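Local coordinates for protein tripeptidase (Staphylococcus aureus subsp. aureus, PDB 3RZA) that probably hydrolyses tripeptides as a metal-dependent peptidase of the M20/M25/M40 family, here with zinc and calcium bound, at residues G116-Y119 against I125-A128; G161-L166 against K364-N369; A327-L332 against V384-K389. One frame throughout, in Å; residues are numbered along the deposited sequence. Where two conformers were deposited one is given.

Contact 1. Residues G116-Y119 against I125-A128; sequences GYIY and ILGA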
ATOM      1  N   GLY A 116      41.294   1.480  10.442  1.00 26.35           N
ATOM      2  CA  GLY A 116      41.657   1.611   9.010  1.00 25.61           C
ATOM      3  C   GLY A 116      40.469   1.827   8.069  1.00 24.17           C
ATOM      4  O   GLY A 116      40.588   1.585   6.867  1.00 21.71           O
ATOM      5  N   TYR A 117      39.332   2.291   8.618  1.00 24.66           N
ATOM      6  CA  TYR A 117      38.124   2.602   7.851  1.00 23.11           C
ATOM      7  C   TYR A 117      37.701   4.074   8.062  1.00 22.31           C
ATOM      8  O   TYR A 117      37.892   4.626   9.156  1.00 21.92           O
ATOM      9  CB  TYR A 117      37.005   1.678   8.291  1.00 24.83           C
ATOM     10  CG  TYR A 117      37.193   0.257   7.849  1.00 24.98           C
ATOM     11  CD1 TYR A 117      36.746  -0.168   6.599  1.00 22.20           C
ATOM     12  CD2 TYR A 117      37.819  -0.675   8.680  1.00 27.87           C
ATOM     13  CE1 TYR A 117      36.914  -1.489   6.187  1.00 23.94           C
ATOM     14  CE2 TYR A 117      38.000  -1.991   8.280  1.00 29.14           C
ATOM     15  CZ  TYR A 117      37.545  -2.389   7.027  1.00 25.23           C
ATOM     16  OH  TYR A 117      37.714  -3.680   6.630  1.00 28.15           O
ATOM     17  N   ILE A 118      37.141   4.680   7.002  1.00 20.93           N
ATOM     18  CA  ILE A 118      36.449   5.963   7.061  1.00 19.83           C
ATOM     19  C   ILE A 118      34.956   5.658   7.137  1.00 20.03           C
ATOM     20  O   ILE A 118      34.452   4.880   6.336  1.00 21.44           O
ATOM     21  CB  ILE A 118      36.737   6.864   5.819  1.00 22.19           C
ATOM     22  CG1 ILE A 118      38.253   7.005   5.551  1.00 24.74           C
ATOM     23  CG2 ILE A 118      36.101   8.286   6.002  1.00 19.78           C
ATOM     24  CD1 ILE A 118      38.638   6.819   4.076  1.00 25.85           C
ATOM     25  N   TYR A 119      34.275   6.232   8.129  1.00 20.42           N
ATOM     26  CA  TYR A 119      32.824   6.099   8.306  1.00 21.07           C
ATOM     27  C   TYR A 119      32.165   7.462   8.206  1.00 22.57           C
ATOM     28  O   TYR A 119      32.823   8.496   8.344  1.00 21.84           O
ATOM     29  CB  TYR A 119      32.498   5.523   9.702  1.00 21.80           C
ATOM     30  CG  TYR A 119      33.123   4.176  10.001  1.00 21.35           C
ATOM     31  CD1 TYR A 119      34.410   4.085  10.529  1.00 24.07           C
ATOM     32  CD2 TYR A 119      32.419   2.997   9.775  1.00 23.73           C
ATOM     33  CE1 TYR A 119      34.982   2.856  10.826  1.00 25.12           C
ATOM     34  CE2 TYR A 119      32.986   1.753  10.047  1.00 26.12           C
ATOM     35  CZ  TYR A 119      34.267   1.687  10.568  1.00 26.46           C
ATOM     36  OH  TYR A 119      34.818   0.467  10.842  1.00 27.83           O
ATOM     37  N   ILE A 125      24.806   8.660   4.754  1.00 19.73           N
ATOM     38  CA  ILE A 125      25.752   7.837   4.028  1.00 19.60           C
ATOM     39  C   ILE A 125      27.151   8.521   4.094  1.00 20.87           C
ATOM     40  O   ILE A 125      27.273   9.646   4.595  1.00 21.55           O
ATOM     41  CB  ILE A 125      25.259   7.572   2.536  1.00 21.08           C
ATOM     42  CG1 ILE A 125      25.256   8.842   1.656  1.00 21.72           C
ATOM     43  CG2 ILE A 125      23.856   6.943   2.533  1.00 18.16           C
ATOM     44  CD1 ILE A 125      25.489   8.577   0.249  1.00 19.52           C
ATOM     45  N   LEU A 126      28.185   7.847   3.602  1.00 21.49           N
ATOM     46  CA  LEU A 126      29.526   8.457   3.461  1.00 20.80           C
ATOM     47  C   LEU A 126      29.651   9.129   2.099  1.00 20.20           C
ATOM     48  O   LEU A 126      30.219  10.214   1.985  1.00 19.61           O
ATOM     49  CB  LEU A 126      30.640   7.400   3.638  1.00 21.34           C
ATOM     50  CG  LEU A 126      32.116   7.813   3.601  1.00 16.72           C
ATOM     51  CD1 LEU A 126      32.406   8.989   4.542  1.00 19.38           C
ATOM     52  CD2 LEU A 126      33.030   6.624   3.969  1.00 18.03           C
ATOM     53  N   GLY A 127      29.136   8.488   1.066  1.00 19.48           N
ATOM     54  CA  GLY A 127      29.426   8.894  -0.293  1.00 19.50           C
ATOM     55  C   GLY A 127      30.798   8.468  -0.802  1.00 20.10           C
ATOM     56  O   GLY A 127      31.309   9.062  -1.765  1.00 17.60           O
ATOM     57  N   ALA A 128      31.366   7.397  -0.226  1.00 19.48           N
ATOM     58  CA  ALA A 128      32.483   6.674  -0.886  1.00 19.58           C
ATOM     59  C   ALA A 128      32.084   6.230  -2.280  1.00 18.38           C
ATOM     60  O   ALA A 128      32.883   6.279  -3.211  1.00 20.00           O
ATOM     61  CB  ALA A 128      32.924   5.488  -0.055  1.00 19.48           C
TER

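Contact 2. Residues G161-L166 against K364-N369; sequences GEESGL and KIHTTN. With CA (calcium ion), chain D.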
ATOM      1  N   GLY A 161      23.505  12.323 -11.848  1.00 17.45           N
ATOM      2  CA  GLY A 161      22.344  11.467 -11.871  1.00 17.33           C
ATOM      3  C   GLY A 161      22.544   9.977 -12.042  1.00 18.61           C
ATOM      4  O   GLY A 161      21.601   9.298 -12.429  1.00 20.24           O
ATOM      5  N   GLU A 162      23.744   9.450 -11.769  1.00 15.92           N
ATOM      6  CA  GLU A 162      23.959   8.009 -11.860  1.00 18.59           C
ATOM      7  C   GLU A 162      23.014   7.240 -10.939  1.00 18.30           C
ATOM      8  O   GLU A 162      22.474   6.211 -11.337  1.00 18.51           O
ATOM      9  CB  GLU A 162      25.419   7.630 -11.587  1.00 17.91           C
ATOM     10  CG  GLU A 162      25.805   6.168 -11.977  1.00 20.20           C
ATOM     11  CD  GLU A 162      25.587   5.089 -10.874  1.00 22.59           C
ATOM     12  OE1 GLU A 162      25.200   5.379  -9.704  1.00 21.82           O
ATOM     13  OE2 GLU A 162      25.819   3.917 -11.192  1.00 32.81           O
ATOM     14  N   GLU A 163      22.779   7.795  -9.756  1.00 18.40           N
ATOM     15  CA  GLU A 163      21.897   7.198  -8.752  1.00 22.53           C
ATOM     16  C   GLU A 163      20.409   7.405  -8.991  1.00 20.73           C
ATOM     17  O   GLU A 163      19.628   6.886  -8.235  1.00 19.84           O
ATOM     18  CB  GLU A 163      22.241   7.745  -7.353  1.00 22.18           C
ATOM     19  CG  GLU A 163      23.676   7.588  -6.940  1.00 23.66           C
ATOM     20  CD  GLU A 163      24.051   6.197  -6.588  1.00 26.10           C
ATOM     21  OE1 GLU A 163      23.345   5.208  -6.913  1.00 22.18           O
ATOM     22  OE2 GLU A 163      25.097   6.045  -5.925  1.00 23.39           O
ATOM     23  N   SER A 164      20.033   8.179 -10.015  1.00 23.22           N
ATOM     24  CA  SER A 164      18.648   8.270 -10.498  1.00 24.75           C
ATOM     25  C   SER A 164      18.366   7.362 -11.731  1.00 26.42           C
ATOM     26  O   SER A 164      17.347   7.551 -12.397  1.00 28.84           O
ATOM     27  CB  SER A 164      18.312   9.725 -10.857  1.00 24.26           C
ATOM     28  OG  SER A 164      18.619  10.598  -9.813  1.00 26.81           O
ATOM     29  N   GLY A 165      19.239   6.382 -12.007  1.00 22.71           N
ATOM     30  CA  GLY A 165      19.080   5.476 -13.149  1.00 20.71           C
ATOM     31  C   GLY A 165      19.956   5.836 -14.336  1.00 20.41           C
ATOM     32  O   GLY A 165      19.484   5.820 -15.481  1.00 22.11           O
ATOM     33  N   LEU A 166      21.234   6.150 -14.064  1.00 19.15           N
ATOM     34  CA  LEU A 166      22.245   6.416 -15.109  1.00 18.37           C
ATOM     35  C   LEU A 166      21.845   7.574 -16.053  1.00 19.79           C
ATOM     36  O   LEU A 166      22.224   7.583 -17.226  1.00 18.51           O
ATOM     37  CB  LEU A 166      22.528   5.139 -15.913  1.00 17.71           C
ATOM     38  CG  LEU A 166      22.665   3.823 -15.140  1.00 15.44           C
ATOM     39  CD1 LEU A 166      22.918   2.687 -16.116  1.00 15.49           C
ATOM     40  CD2 LEU A 166      23.772   3.899 -14.089  1.00 11.47           C
ATOM     41  N   LYS A 364      28.981  -1.422   2.315  1.00 19.59           N
ATOM     42  CA  LYS A 364      27.673  -1.050   2.866  0.50 20.44           C
ATOM     43  C   LYS A 364      27.141   0.239   2.228  1.00 19.72           C
ATOM     44  O   LYS A 364      26.590   1.126   2.921  1.00 19.57           O
ATOM     45  CB  LYS A 364      27.740  -0.934   4.393  0.50 21.36           C
ATOM     46  CG  LYS A 364      28.232  -2.203   5.093  0.50 25.22           C
ATOM     47  CD  LYS A 364      27.470  -2.420   6.412  0.50 27.15           C
ATOM     48  CE  LYS A 364      27.910  -3.687   7.116  0.50 28.61           C
ATOM     49  NZ  LYS A 364      29.244  -3.484   7.697  0.50 25.69           N
ATOM     50  N   ILE A 365      27.296   0.331   0.901  1.00 18.08           N
ATOM     51  CA  ILE A 365      26.914   1.540   0.160  1.00 20.66           C
ATOM     52  C   ILE A 365      25.392   1.696   0.185  1.00 20.66           C
ATOM     53  O   ILE A 365      24.677   0.736   0.401  1.00 23.15           O
ATOM     54  CB  ILE A 365      27.490   1.576  -1.307  1.00 20.10           C
ATOM     55  CG1 ILE A 365      26.905   0.446  -2.202  1.00 23.29           C
ATOM     56  CG2 ILE A 365      29.027   1.501  -1.270  1.00 20.09           C
ATOM     57  CD1 ILE A 365      27.320   0.549  -3.693  1.00 24.31           C
ATOM     58  N   HIS A 366      24.939   2.931   0.056  1.00 20.86           N
ATOM     59  CA  HIS A 366      23.507   3.314   0.136  1.00 21.61           C
ATOM     60  C   HIS A 366      22.891   3.135   1.511  1.00 22.49           C
ATOM     61  O   HIS A 366      21.674   3.048   1.615  1.00 26.43           O
ATOM     62  CB  HIS A 366      22.629   2.565  -0.878  1.00 22.72           C
ATOM     63  CG  HIS A 366      23.063   2.695  -2.294  1.00 23.63           C
ATOM     64  ND1 HIS A 366      22.284   2.228  -3.332  1.00 29.32           N
ATOM     65  CD2 HIS A 366      24.142   3.267  -2.862  1.00 24.78           C
ATOM     66  CE1 HIS A 366      22.873   2.488  -4.477  1.00 29.75           C
ATOM     67  NE2 HIS A 366      24.002   3.126  -4.224  1.00 27.33           N
ATOM     68  N   THR A 367      23.714   3.042   2.556  1.00 21.50           N
ATOM     69  CA  THR A 367      23.236   2.942   3.916  1.00 22.99           C
ATOM     70  C   THR A 367      24.050   3.877   4.765  1.00 21.98           C
ATOM     71  O   THR A 367      25.177   4.256   4.398  1.00 23.02           O
ATOM     72  CB  THR A 367      23.347   1.489   4.505  1.00 23.63           C
ATOM     73  OG1 THR A 367      24.710   1.206   4.878  1.00 23.67           O
ATOM     74  CG2 THR A 367      22.822   0.435   3.518  1.00 22.42           C
ATOM     75  N   THR A 368      23.513   4.204   5.930  1.00 22.76           N
ATOM     76  CA  THR A 368      24.209   5.052   6.885  1.00 22.06           C
ATOM     77  C   THR A 368      25.407   4.366   7.596  1.00 20.17           C
ATOM     78  O   THR A 368      26.101   5.014   8.356  1.00 22.13           O
ATOM     79  CB  THR A 368      23.231   5.665   7.953  1.00 21.40           C
ATOM     80  OG1 THR A 368      22.673   4.632   8.756  1.00 26.15           O
ATOM     81  CG2 THR A 368      22.088   6.464   7.304  1.00 22.46           C
ATOM     82  N   ASN A 369      25.616   3.064   7.373  1.00 21.65           N
ATOM     83  CA  ASN A 369      26.850   2.347   7.785  1.00 22.04           C
ATOM     84  C   ASN A 369      27.909   2.254   6.685  1.00 20.09           C
ATOM     85  O   ASN A 369      28.867   1.503   6.834  1.00 17.49           O
ATOM     86  CB  ASN A 369      26.504   0.924   8.257  1.00 22.22           C
ATOM     87  CG  ASN A 369      25.545   0.918   9.407  1.00 25.82           C
ATOM     88  OD1 ASN A 369      25.770   1.578  10.412  1.00 27.55           O
ATOM     89  ND2 ASN A 369      24.458   0.188   9.261  1.00 25.96           N
TER
HETATM   90 CA    CA D 402      25.436   3.882  -5.715  1.00 32.28          CA
HETATM   91  O   HOH W   1      26.662   3.130  -7.835  1.00 33.92           O

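Contact 3. Residues A327-L332 against V384-K389; sequences ARNLGL and VLEIIK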
ATOM      1  N   ALA A 327      46.236  -4.838 -11.717  1.00 18.17           N
ATOM      2  CA  ALA A 327      45.922  -5.540 -10.484  1.00 19.20           C
ATOM      3  C   ALA A 327      47.068  -6.495 -10.039  1.00 19.03           C
ATOM      4  O   ALA A 327      47.496  -6.445  -8.882  1.00 19.80           O
ATOM      5  CB  ALA A 327      44.529  -6.304 -10.609  1.00 12.99           C
ATOM      6  N   ARG A 328      47.578  -7.312 -10.959  1.00 21.03           N
ATOM      7  CA  ARG A 328      48.729  -8.197 -10.662  1.00 21.32           C
ATOM      8  C   ARG A 328      49.994  -7.449 -10.272  1.00 20.83           C
ATOM      9  O   ARG A 328      50.681  -7.845  -9.305  1.00 19.64           O
ATOM     10  CB  ARG A 328      49.053  -9.120 -11.831  1.00 22.26           C
ATOM     11  CG  ARG A 328      48.074 -10.262 -12.012  1.00 27.71           C
ATOM     12  CD  ARG A 328      48.628 -11.312 -12.948  1.00 33.36           C
ATOM     13  NE  ARG A 328      48.818 -10.758 -14.292  1.00 43.68           N
ATOM     14  CZ  ARG A 328      47.896 -10.703 -15.275  1.00 43.07           C
ATOM     15  NH1 ARG A 328      46.646 -11.217 -15.141  1.00 40.15           N
ATOM     16  NH2 ARG A 328      48.241 -10.132 -16.428  1.00 41.60           N
ATOM     17  N   ASN A 329      50.286  -6.358 -10.976  1.00 18.83           N
ATOM     18  CA  ASN A 329      51.431  -5.488 -10.615  1.00 21.79           C
ATOM     19  C   ASN A 329      51.371  -4.929  -9.175  1.00 21.19           C
ATOM     20  O   ASN A 329      52.397  -4.822  -8.525  1.00 23.56           O
ATOM     21  CB  ASN A 329      51.585  -4.320 -11.591  1.00 20.96           C
ATOM     22  CG  ASN A 329      52.038  -4.750 -12.980  1.00 23.45           C
ATOM     23  OD1 ASN A 329      52.280  -5.920 -13.242  1.00 24.38           O
ATOM     24  ND2 ASN A 329      52.125  -3.783 -13.885  1.00 19.12           N
ATOM     25  N   LEU A 330      50.168  -4.636  -8.693  1.00 19.84           N
ATOM     26  CA  LEU A 330      49.944  -4.216  -7.302  1.00 19.25           C
ATOM     27  C   LEU A 330      49.645  -5.357  -6.313  1.00 17.73           C
ATOM     28  O   LEU A 330      49.255  -5.096  -5.176  1.00 16.76           O
ATOM     29  CB  LEU A 330      48.796  -3.198  -7.271  1.00 17.44           C
ATOM     30  CG  LEU A 330      49.091  -1.877  -7.971  1.00 19.83           C
ATOM     31  CD1 LEU A 330      47.810  -1.097  -7.981  1.00 25.21           C
ATOM     32  CD2 LEU A 330      50.187  -1.099  -7.244  1.00 22.35           C
ATOM     33  N   GLY A 331      49.823  -6.606  -6.733  1.00 17.62           N
ATOM     34  CA  GLY A 331      49.665  -7.749  -5.839  1.00 18.24           C
ATOM     35  C   GLY A 331      48.235  -8.084  -5.435  1.00 15.65           C
ATOM     36  O   GLY A 331      48.002  -8.620  -4.350  1.00 16.08           O
ATOM     37  N   LEU A 332      47.297  -7.797  -6.323  1.00 16.49           N
ATOM     38  CA  LEU A 332      45.852  -7.951  -6.063  1.00 16.76           C
ATOM     39  C   LEU A 332      45.355  -9.129  -6.901  1.00 17.62           C
ATOM     40  O   LEU A 332      46.080  -9.627  -7.764  1.00 17.21           O
ATOM     41  CB  LEU A 332      45.115  -6.653  -6.413  1.00 16.96           C
ATOM     42  CG  LEU A 332      45.691  -5.343  -5.809  1.00 14.34           C
ATOM     43  CD1 LEU A 332      44.813  -4.177  -6.187  1.00 13.95           C
ATOM     44  CD2 LEU A 332      45.827  -5.417  -4.297  1.00 13.47           C
ATOM     45  N   VAL A 384      44.677   2.961 -10.767  1.00 16.84           N
ATOM     46  CA  VAL A 384      44.384   3.907 -11.857  1.00 16.06           C
ATOM     47  C   VAL A 384      45.696   4.472 -12.465  1.00 18.31           C
ATOM     48  O   VAL A 384      45.814   4.561 -13.704  1.00 18.76           O
ATOM     49  CB  VAL A 384      43.488   5.072 -11.408  1.00 16.66           C
ATOM     50  CG1 VAL A 384      43.259   6.044 -12.563  1.00 16.31           C
ATOM     51  CG2 VAL A 384      42.130   4.564 -10.845  1.00 16.55           C
ATOM     52  N   LEU A 385      46.675   4.814 -11.607  1.00 15.66           N
ATOM     53  CA  LEU A 385      47.985   5.264 -12.081  1.00 18.14           C
ATOM     54  C   LEU A 385      48.702   4.172 -12.921  1.00 18.15           C
ATOM     55  O   LEU A 385      49.304   4.475 -13.947  1.00 18.28           O
ATOM     56  CB  LEU A 385      48.883   5.708 -10.910  1.00 18.03           C
ATOM     57  CG  LEU A 385      50.318   6.129 -11.292  1.00 19.97           C
ATOM     58  CD1 LEU A 385      50.278   7.270 -12.337  1.00 23.30           C
ATOM     59  CD2 LEU A 385      51.092   6.522 -10.071  1.00 16.15           C
ATOM     60  N   GLU A 386      48.644   2.924 -12.450  1.00 25.67           N
ATOM     61  CA  GLU A 386      49.295   1.813 -13.123  1.00 24.46           C
ATOM     62  C   GLU A 386      48.666   1.544 -14.489  1.00 22.07           C
ATOM     63  O   GLU A 386      49.388   1.301 -15.456  1.00 23.49           O
ATOM     64  CB  GLU A 386      49.230   0.571 -12.244  1.00 25.74           C
ATOM     65  CG  GLU A 386      50.091  -0.575 -12.684  1.00 32.27           C
ATOM     66  CD  GLU A 386      51.585  -0.289 -12.642  1.00 35.91           C
ATOM     67  OE1 GLU A 386      52.036   0.585 -11.870  1.00 43.47           O
ATOM     68  OE2 GLU A 386      52.308  -0.957 -13.391  1.00 42.42           O
ATOM     69  N   ILE A 387      47.336   1.629 -14.566  1.00 19.67           N
ATOM     70  CA  ILE A 387      46.592   1.475 -15.843  1.00 18.94           C
ATOM     71  C   ILE A 387      47.003   2.521 -16.883  1.00 19.14           C
ATOM     72  O   ILE A 387      47.209   2.183 -18.042  1.00 22.39           O
ATOM     73  CB  ILE A 387      45.036   1.542 -15.615  1.00 17.38           C
ATOM     74  CG1 ILE A 387      44.552   0.271 -14.920  1.00 17.97           C
ATOM     75  CG2 ILE A 387      44.283   1.776 -16.948  1.00 14.38           C
ATOM     76  CD1 ILE A 387      43.116   0.317 -14.439  1.00 17.40           C
ATOM     77  N   ILE A 388      47.128   3.780 -16.456  1.00 20.43           N
ATOM     78  CA  ILE A 388      47.630   4.858 -17.328  1.00 21.32           C
ATOM     79  C   ILE A 388      49.064   4.571 -17.834  1.00 22.58           C
ATOM     80  O   ILE A 388      49.356   4.804 -19.025  1.00 19.28           O
ATOM     81  CB  ILE A 388      47.576   6.246 -16.629  1.00 20.44           C
ATOM     82  CG1 ILE A 388      46.133   6.736 -16.537  1.00 19.99           C
ATOM     83  CG2 ILE A 388      48.411   7.291 -17.376  1.00 18.96           C
ATOM     84  CD1 ILE A 388      45.954   7.926 -15.575  1.00 22.05           C
ATOM     85  N   LYS A 389      49.928   4.052 -16.937  1.00 21.97           N
ATOM     86  CA  LYS A 389      51.316   3.681 -17.306  1.00 23.66           C
ATOM     87  C   LYS A 389      51.366   2.510 -18.288  1.00 22.65           C
ATOM     88  O   LYS A 389      52.183   2.521 -19.212  1.00 22.73           O
ATOM     89  CB  LYS A 389      52.171   3.338 -16.058  1.00 27.11           C
ATOM     90  CG  LYS A 389      52.593   4.542 -15.191  1.00 29.56           C
ATOM     91  CD  LYS A 389      53.371   4.084 -13.940  1.00 34.82           C
ATOM     92  CE  LYS A 389      54.264   5.184 -13.409  1.00 40.71           C
ATOM     93  NZ  LYS A 389      54.981   4.814 -12.138  1.00 49.41           N
TER

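Contact 1. Residues G116-Y119 against I125-A128
The middle strand of a small antiparallel sheet, 117-119, meets the loop running into helix 128-147, with L126 packed against I118 and the backbone of Y119. Both methyls of L126 do the touching. CD2 sits over the peptide carbonyl of the strand, L126 CD2 to I118 O being 3.3 Å, while L126 CD1 lies 3.9 Å from Y119 O one residue further on. The two side chains cross at about a right angle, and I118 answers with its short branch: I118 CG2 is 4.0 Å from L126 CD1. That branch stands anti to the backbone N of I118 (chi1 -51° places CG1 beside N instead), which turns it to the leucine. I118 also rests on L27, F30 and L31 of helix 23-34. Strand 117-119 lies between strands 111-112 and 371-373; I118 pairs through its backbone with M372, which the side chains of I118 and L126 both touch. The loop is fixed by polar bonds of its own, for E370 OE1 accepts from the backbone N of both L126 and G127. G127 is the N-cap of helix 128-147, whose early residue D129 is a ligand of zinc and calcium. Y119 sends its CB away from the loop, and its OH is hydrogen-bonded to D115.

Contact 2. Residues G161-L166 against K364-N369
The calcium ion is gripped from both segments: E163 OE2 and H366 NE2 each bind it at 2.2 Å. E163 OE1 is a longer second ligand, 2.8 Å from the ion, so the carboxylate chelates unevenly. Glutamate and histidine reach the metal from opposite directions, with the carboxylate and imidazole planes turned 73° apart. The two ligands do not bond to each other; E163 OE1 and H366 NE2, 3.5 Å apart, both hold the same cation, which probably offsets the negative charge, and binding through both oxygens fixes the carboxylate's rotation. A bend in the glutamate at chi2 (-74°) brings both oxygens round to the ion. D129 OD2 supplies a further ligand, and a water bound 2.6 Å from the calcium donates a long bond to OE1 of the adjacent E162, 3.3 Å away. E162, consistent with the general-base glutamate of this family, probably helps to orient the water.

Behind each ligand the backbone is set by other bonds. The N of E163, in a short 3-10 segment, donates to D100. H366 lies in a type II turn from K364 to T367, taking the positive-phi position, and T367 OG1 donates to K364 O at 2.7 Å, tilted from the carbonyl plane. The same hydroxyl accepts from N369 N in an ST turn. D129 is shared with a zinc ion that H98 and D186 also bind; calcium here occupies one position of the two-metal centre typical of M20-type peptidases, often filled by zinc.

Contact 3. Residues A327-L332 against V384-K389
N329 and E386 meet through one hydrogen bond between the end of helix 318-329 and the flank of helix 374-393. N329 ND2 donates to E386 OE2 at 2.9 Å, with an N-H...O angle of 155°. The acceptor lies close to the amide plane, yet the nitrogen comes to the anti side of the carboxylate oxygen and stands 33° out of the carboxylate plane. Amide and carboxylate are turned 79° against each other, and the two side chains cross. Beneath the bond, E386 CG passes 4.2 Å from N329 CB, a looser apolar approach. The glutamate extends from its helix with CG anti to N, then folds at chi2, lifting its carboxylate up to the asparagine.

Around this pair, E386 also touches S326 one turn back on helix 318-329, and N329 reaches I390. L330, the first residue beyond the helix, leans on S382 and Q383. A Schellman motif ends the helix here: L332 N bonds to A327 O at 2.9 Å and G331 N to R328 O at 3.0 Å, with G331 at positive phi as the C-prime residue. Deeper in, I387 packs on I322 and S326, while V384 and I388 turn to V140 of helix 128-147. Since N329 is exposed and E386 partly so, the bond is a neutral amide meeting a probably ionised carboxylate at the surface, and solvent probably competes for both partners.

From the N terminus, contact 1 comes first and closes a short loop of five residues between strand 117-119 and the start of helix 128-147. Contact 2 opens later, at 161-166, and closes only at 364-369, enclosing 197 residues that include the long strands 194-209 and 299-312. Contact 3 opens inside that span at 327-332 and closes beyond it at 384-389, so contacts 2 and 3 cross, with centres about 27 Å apart. Contacts 1 and 2 follow in series but touch: I125 CG2 lies 3.5 Å from T367 O. Together these two join the small sheet to the metal centre, while contact 3 ties helix 318-329 to the C-terminal helix 374-393.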